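PDB 5N1P: peptidoglycan-N-acetylglucosamine deacetylase BC_1974 from Bacillus cereus, which removes the acetyl groups from N-acetylglucosamine residues of peptidoglycan, releasing acetate, as a metal-dependent (zinc, cobalt or nickel) hydrolase. Local coordinates for residues 68-82 / 110-122. Numbering follows the deposited sequence.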
loop_
_atom_site.group_PDB
_atom_site.type_symbol
_atom_site.label_atom_id
_atom_site.label_comp_id
_atom_site.label_asym_id
_atom_site.label_seq_id
_atom_site.Cartn_x
_atom_site.Cartn_y
_atom_site.Cartn_z
ATOM N N LEU A 68 18.070 -3.235 1.852
ATOM C CA LEU A 68 17.464 -2.301 0.919
ATOM C C LEU A 68 18.192 -0.974 0.811
ATOM O O LEU A 68 18.389 -0.457 -0.290
ATOM C CB LEU A 68 16.014 -2.033 1.316
ATOM C CG LEU A 68 15.064 -3.226 1.235
ATOM C CD1 LEU A 68 13.784 -2.959 2.023
ATOM C CD2 LEU A 68 14.718 -3.525 -0.212
ATOM N N TYR A 69 18.570 -0.410 1.955
ATOM C CA TYR A 69 19.030 0.974 1.972
ATOM C C TYR A 69 20.539 1.075 2.141
ATOM O O TYR A 69 21.213 1.629 1.275
ATOM C CB TYR A 69 18.278 1.752 3.056
ATOM C CG TYR A 69 16.786 1.618 2.841
ATOM C CD1 TYR A 69 16.199 2.046 1.649
ATOM C CD2 TYR A 69 15.967 1.047 3.803
ATOM C CE1 TYR A 69 14.832 1.913 1.420
ATOM C CE2 TYR A 69 14.598 0.910 3.584
ATOM C CZ TYR A 69 14.045 1.342 2.386
ATOM O OH TYR A 69 12.700 1.202 2.157
ATOM N N LYS A 70 21.078 0.512 3.218
ATOM C CA LYS A 70 22.527 0.559 3.437
ATOM C C LYS A 70 23.299 -0.204 2.361
ATOM O O LYS A 70 24.275 0.304 1.800
ATOM C CB LYS A 70 22.865 0.004 4.817
ATOM C CG LYS A 70 21.856 0.398 5.870
ATOM C CD LYS A 70 22.324 0.044 7.261
ATOM C CE LYS A 70 21.397 0.639 8.299
ATOM N NZ LYS A 70 21.886 1.949 8.825
ATOM N N ASN A 71 22.864 -1.426 2.073
ATOM C CA ASN A 71 23.508 -2.252 1.054
ATOM C C ASN A 71 23.019 -1.895 -0.355
ATOM O O ASN A 71 23.530 -2.415 -1.352
ATOM C CB ASN A 71 23.270 -3.738 1.331
ATOM C CG ASN A 71 23.890 -4.197 2.635
ATOM O OD1 ASN A 71 24.562 -3.428 3.325
ATOM N ND2 ASN A 71 23.664 -5.457 2.984
ATOM N N GLY A 72 22.030 -1.007 -0.425
ATOM C CA GLY A 72 21.567 -0.445 -1.686
ATOM C C GLY A 72 20.826 -1.370 -2.636
ATOM O O GLY A 72 20.850 -1.165 -3.848
ATOM N N GLU A 73 20.150 -2.375 -2.097
ATOM C CA GLU A 73 19.454 -3.346 -2.952
ATOM C C GLU A 73 18.020 -2.975 -3.315
ATOM O O GLU A 73 17.338 -3.768 -3.966
ATOM C CB GLU A 73 19.443 -4.728 -2.287
ATOM C CG GLU A 73 20.825 -5.354 -2.135
ATOM C CD GLU A 73 21.475 -5.658 -3.470
ATOM O OE1 GLU A 73 20.739 -5.948 -4.439
ATOM O OE2 GLU A 73 22.721 -5.611 -3.551
ATOM N N TYR A 74 17.566 -1.783 -2.908
ATOM C CA TYR A 74 16.167 -1.382 -3.095
ATOM C C TYR A 74 15.660 -1.617 -4.514
ATOM O O TYR A 74 14.636 -2.281 -4.720
ATOM C CB TYR A 74 15.987 0.098 -2.747
ATOM C CG TYR A 74 14.536 0.553 -2.756
ATOM C CD1 TYR A 74 13.948 1.082 -3.905
ATOM C CD2 TYR A 74 13.762 0.442 -1.612
ATOM C CE1 TYR A 74 12.604 1.497 -3.902
ATOM C CE2 TYR A 74 12.442 0.853 -1.593
ATOM C CZ TYR A 74 11.870 1.385 -2.735
ATOM O OH TYR A 74 10.552 1.787 -2.703
ATOM N N VAL A 75 16.364 -1.069 -5.497
ATOM C CA VAL A 75 15.840 -1.160 -6.857
ATOM C C VAL A 75 15.914 -2.602 -7.368
ATOM O O VAL A 75 14.974 -3.073 -8.015
ATOM C CB VAL A 75 16.566 -0.204 -7.815
ATOM C CG1 VAL A 75 16.013 -0.361 -9.226
ATOM C CG2 VAL A 75 16.379 1.236 -7.344
ATOM N N ASN A 76 16.988 -3.315 -7.043
ATOM C CA ASN A 76 17.082 -4.722 -7.441
ATOM C C ASN A 76 15.907 -5.540 -6.890
ATOM O O ASN A 76 15.303 -6.338 -7.616
ATOM C CB ASN A 76 18.412 -5.331 -6.986
ATOM C CG ASN A 76 19.598 -4.738 -7.710
ATOM O OD1 ASN A 76 19.470 -4.271 -8.840
ATOM N ND2 ASN A 76 20.766 -4.758 -7.068
ATOM N N GLU A 77 15.576 -5.345 -5.616
ATOM C CA GLU A 77 14.471 -6.089 -5.020
ATOM C C GLU A 77 13.144 -5.714 -5.639
ATOM O O GLU A 77 12.287 -6.569 -5.851
ATOM C CB GLU A 77 14.395 -5.858 -3.515
ATOM C CG GLU A 77 15.523 -6.543 -2.758
ATOM C CD GLU A 77 15.166 -6.806 -1.303
ATOM O OE1 GLU A 77 13.962 -6.841 -0.973
ATOM O OE2 GLU A 77 16.095 -7.002 -0.488
ATOM N N MET A 78 12.946 -4.425 -5.897
ATOM C CA MET A 78 11.679 -4.008 -6.474
ATOM C C MET A 78 11.512 -4.569 -7.893
ATOM O O MET A 78 10.408 -4.953 -8.269
ATOM C CB MET A 78 11.552 -2.490 -6.478
ATOM C CG MET A 78 11.421 -1.908 -5.064
ATOM S SD MET A 78 10.027 -2.603 -4.157
ATOM C CE MET A 78 10.182 -1.758 -2.601
ATOM N N LYS A 79 12.608 -4.649 -8.648
ATOM C CA LYS A 79 12.590 -5.216 -9.992
ATOM C C LYS A 79 12.272 -6.712 -9.935
ATOM O O LYS A 79 11.522 -7.226 -10.762
ATOM C CB LYS A 79 13.927 -4.980 -10.714
ATOM C CG LYS A 79 13.820 -5.129 -12.233
ATOM C CD LYS A 79 15.100 -4.704 -12.938
ATOM C CE LYS A 79 15.044 -5.034 -14.427
ATOM N NZ LYS A 79 16.300 -4.652 -15.135
ATOM N N GLU A 80 12.817 -7.408 -8.945
ATOM C CA GLU A 80 12.550 -8.840 -8.829
ATOM C C GLU A 80 11.072 -9.082 -8.512
ATOM O O GLU A 80 10.433 -9.974 -9.078
ATOM C CB GLU A 80 13.436 -9.483 -7.753
ATOM C CG GLU A 80 13.213 -10.978 -7.632
ATOM C CD GLU A 80 14.136 -11.645 -6.627
ATOM O OE1 GLU A 80 15.058 -10.979 -6.104
ATOM O OE2 GLU A 80 13.930 -12.844 -6.363
ATOM N N ASP A 81 10.546 -8.278 -7.599
ATOM C CA ASP A 81 9.154 -8.361 -7.166
ATOM C C ASP A 81 8.232 -8.021 -8.347
ATOM O O ASP A 81 7.219 -8.690 -8.592
ATOM C CB ASP A 81 8.957 -7.404 -5.985
ATOM C CG ASP A 81 7.722 -7.700 -5.148
ATOM O OD1 ASP A 81 7.116 -8.792 -5.240
ATOM O OD2 ASP A 81 7.370 -6.797 -4.351
ATOM N N GLN A 82 8.622 -6.997 -9.098
ATOM C CA GLN A 82 7.894 -6.597 -10.295
ATOM C C GLN A 82 7.716 -7.772 -11.260
ATOM O O GLN A 82 6.620 -7.998 -11.785
ATOM C CB GLN A 82 8.635 -5.455 -10.976
ATOM C CG GLN A 82 7.974 -4.913 -12.226
ATOM C CD GLN A 82 8.899 -3.995 -12.970
ATOM O OE1 GLN A 82 9.983 -4.409 -13.400
ATOM N NE2 GLN A 82 8.494 -2.739 -13.134
ATOM N N LEU A 110 20.107 6.404 -4.274
ATOM C CA LEU A 110 19.035 5.440 -4.481
ATOM C C LEU A 110 17.838 6.071 -5.181
ATOM O O LEU A 110 17.205 5.431 -6.017
ATOM C CB LEU A 110 18.595 4.821 -3.151
ATOM C CG LEU A 110 19.602 3.849 -2.531
ATOM C CD1 LEU A 110 19.036 3.222 -1.264
ATOM C CD2 LEU A 110 19.972 2.766 -3.530
ATOM N N ARG A 111 17.524 7.326 -4.862
ATOM C CA ARG A 111 16.393 7.966 -5.534
ATOM C C ARG A 111 16.690 8.109 -7.033
ATOM O O ARG A 111 15.801 7.928 -7.864
ATOM C CB ARG A 111 16.065 9.322 -4.903
ATOM C CG ARG A 111 15.628 9.182 -3.469
ATOM C CD ARG A 111 14.858 10.396 -2.959
ATOM N NE ARG A 111 15.566 11.672 -3.068
ATOM C CZ ARG A 111 16.467 12.115 -2.193
ATOM N NH1 ARG A 111 16.840 11.355 -1.172
ATOM N NH2 ARG A 111 17.025 13.302 -2.366
ATOM N N ASN A 112 17.941 8.401 -7.379
ATOM C CA ASN A 112 18.332 8.416 -8.790
ATOM C C ASN A 112 18.163 7.047 -9.443
ATOM O O ASN A 112 17.669 6.945 -10.566
ATOM C CB ASN A 112 19.774 8.893 -8.947
ATOM C CG ASN A 112 19.909 10.375 -8.742
ATOM O OD1 ASN A 112 18.937 11.117 -8.877
ATOM N ND2 ASN A 112 21.118 10.823 -8.423
ATOM N N LYS A 113 18.557 5.997 -8.730
ATOM C CA LYS A 113 18.417 4.642 -9.257
ATOM C C LYS A 113 16.949 4.283 -9.472
ATOM O O LYS A 113 16.599 3.613 -10.447
ATOM C CB LYS A 113 19.076 3.626 -8.322
ATOM C CG LYS A 113 20.592 3.706 -8.282
ATOM C CD LYS A 113 21.189 2.465 -7.638
ATOM C CE LYS A 113 22.712 2.496 -7.683
ATOM N NZ LYS A 113 23.214 2.686 -9.068
ATOM N N VAL A 114 16.094 4.733 -8.562
ATOM C CA VAL A 114 14.655 4.521 -8.692
ATOM C C VAL A 114 14.139 5.148 -9.977
ATOM O O VAL A 114 13.463 4.485 -10.778
ATOM C CB VAL A 114 13.897 5.109 -7.470
ATOM C CG1 VAL A 114 12.403 5.265 -7.754
ATOM C CG2 VAL A 114 14.132 4.248 -6.247
ATOM N N VAL A 115 14.481 6.421 -10.181
ATOM C CA VAL A 115 14.018 7.160 -11.346
ATOM C C VAL A 115 14.557 6.513 -12.617
ATOM O O VAL A 115 13.813 6.303 -13.579
ATOM C CB VAL A 115 14.444 8.649 -11.270
ATOM C CG1 VAL A 115 14.074 9.393 -12.549
ATOM C CG2 VAL A 115 13.812 9.318 -10.049
ATOM N N GLU A 116 15.838 6.162 -12.594
ATOM C CA GLU A 116 16.500 5.579 -13.762
ATOM C C GLU A 116 15.930 4.199 -14.106
ATOM O O GLU A 116 15.970 3.771 -15.259
ATOM C CB GLU A 116 18.016 5.490 -13.530
ATOM C CG GLU A 116 18.723 6.844 -13.590
ATOM C CD GLU A 116 20.018 6.898 -12.776
ATOM O OE1 GLU A 116 20.503 5.839 -12.323
ATOM O OE2 GLU A 116 20.545 8.016 -12.579
ATOM N N GLY A 117 15.406 3.513 -13.101
ATOM C CA GLY A 117 14.809 2.206 -13.294
ATOM C C GLY A 117 13.353 2.252 -13.715
ATOM O O GLY A 117 12.750 1.211 -13.957
ATOM N N GLY A 118 12.788 3.451 -13.799
ATOM C CA GLY A 118 11.420 3.625 -14.259
ATOM C C GLY A 118 10.392 3.423 -13.160
ATOM O O GLY A 118 9.206 3.231 -13.436
ATOM N N PHE A 119 10.844 3.473 -11.913
ATOM C CA PHE A 119 9.952 3.249 -10.775
ATOM C C PHE A 119 9.459 4.556 -10.176
ATOM O O PHE A 119 10.093 5.605 -10.334
ATOM C CB PHE A 119 10.659 2.443 -9.678
ATOM C CG PHE A 119 10.984 1.050 -10.077
ATOM C CD1 PHE A 119 10.006 0.069 -10.045
ATOM C CD2 PHE A 119 12.253 0.713 -10.506
ATOM C CE1 PHE A 119 10.294 -1.230 -10.421
ATOM C CE2 PHE A 119 12.537 -0.584 -10.886
ATOM C CZ PHE A 119 11.553 -1.551 -10.838
ATOM N N LYS A 120 8.333 4.477 -9.477
ATOM C CA LYS A 120 7.859 5.550 -8.617
ATOM C C LYS A 120 7.840 5.067 -7.165
ATOM O O LYS A 120 7.928 3.862 -6.898
ATOM C CB LYS A 120 6.455 6.028 -9.025
ATOM C CG LYS A 120 6.332 6.566 -10.450
ATOM C CD LYS A 120 7.111 7.860 -10.646
ATOM C CE LYS A 120 6.879 8.407 -12.053
ATOM N NZ LYS A 120 7.691 9.625 -12.316
ATOM N N VAL A 121 7.729 6.014 -6.235
ATOM C CA VAL A 121 7.732 5.713 -4.814
ATOM C C VAL A 121 6.584 6.439 -4.134
ATOM O O VAL A 121 6.476 7.665 -4.243
ATOM C CB VAL A 121 9.054 6.160 -4.127
ATOM C CG1 VAL A 121 8.901 6.130 -2.607
ATOM C CG2 VAL A 121 10.218 5.300 -4.574
ATOM N N TRP A 122 5.740 5.696 -3.422
ATOM C CA TRP A 122 4.718 6.315 -2.586
ATOM C C TRP A 122 4.950 5.963 -1.129
ATOM O O TRP A 122 5.061 4.772 -0.773
ATOM C CB TRP A 122 3.304 5.876 -2.985
ATOM C CG TRP A 122 2.558 6.878 -3.808
ATOM C CD1 TRP A 122 3.096 7.903 -4.549
ATOM C CD2 TRP A 122 1.137 6.992 -3.932
ATOM N NE1 TRP A 122 2.083 8.627 -5.149
ATOM C CE2 TRP A 122 0.873 8.093 -4.771
ATOM C CE3 TRP A 122 0.057 6.264 -3.413
ATOM C CZ2 TRP A 122 -0.420 8.492 -5.104
ATOM C CZ3 TRP A 122 -1.230 6.661 -3.749
ATOM C CH2 TRP A 122 -1.452 7.767 -4.584
HETATM O O HOH W 1 10.388 -0.502 -14.319
#
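Phe119 and Val75 meet at one end of an apolar core that Leu110 extends at the other; helix 74-82 and helix 110-116 approach to an axis distance of 9.9 Å at an angle of 30°. Val75 divides its two methyls between different partners: CG1, anti to the backbone N (chi1 178°), lies 3.9 Å from Phe119 CE2, whereas CG2 reaches the other helix, 3.7 Å from Lys113 CB and close to the backbone N and CG2 of Val114. The far end of the Phe119 ring presses on the helix backbone, with CZ 3.9 Å from Lys79 CA, and the Gln82 amide, its plane 30° from that of the ring, packs obliquely with NE2 3.6 Å from Phe119 CE1. Val114 CG2 also touches the Tyr74 ring, 3.9 Å from CE1. Leu110 forks over the turn that joins the two helices of 68-82: CD1 sits 3.7 Å from Tyr69 O and approaches the Tyr69 ring at its edge, while CD2 packs against Gly72 CA.

Polar links lie around this core. Gln82 NE2 is hydrogen-bonded to Pro93 O and also donates to a water that in turn donates to Gly117 O, bridging the segments through solvent. The Tyr74 hydroxyl, beside Val121 CG2, is hydrogen-bonded to Thr96 OG1, tying the helix to strand 95-96.

Helix 110-116 ends in a Schellman motif with Gly118 at positive phi, and the chain then brings Phe119 inward and enters strand 120-121. This packing belongs to the NodB homology domain of CE4 deacetylases, close to the metal site: the Met78 side chain is about 5 Å from that of the zinc ligand His59.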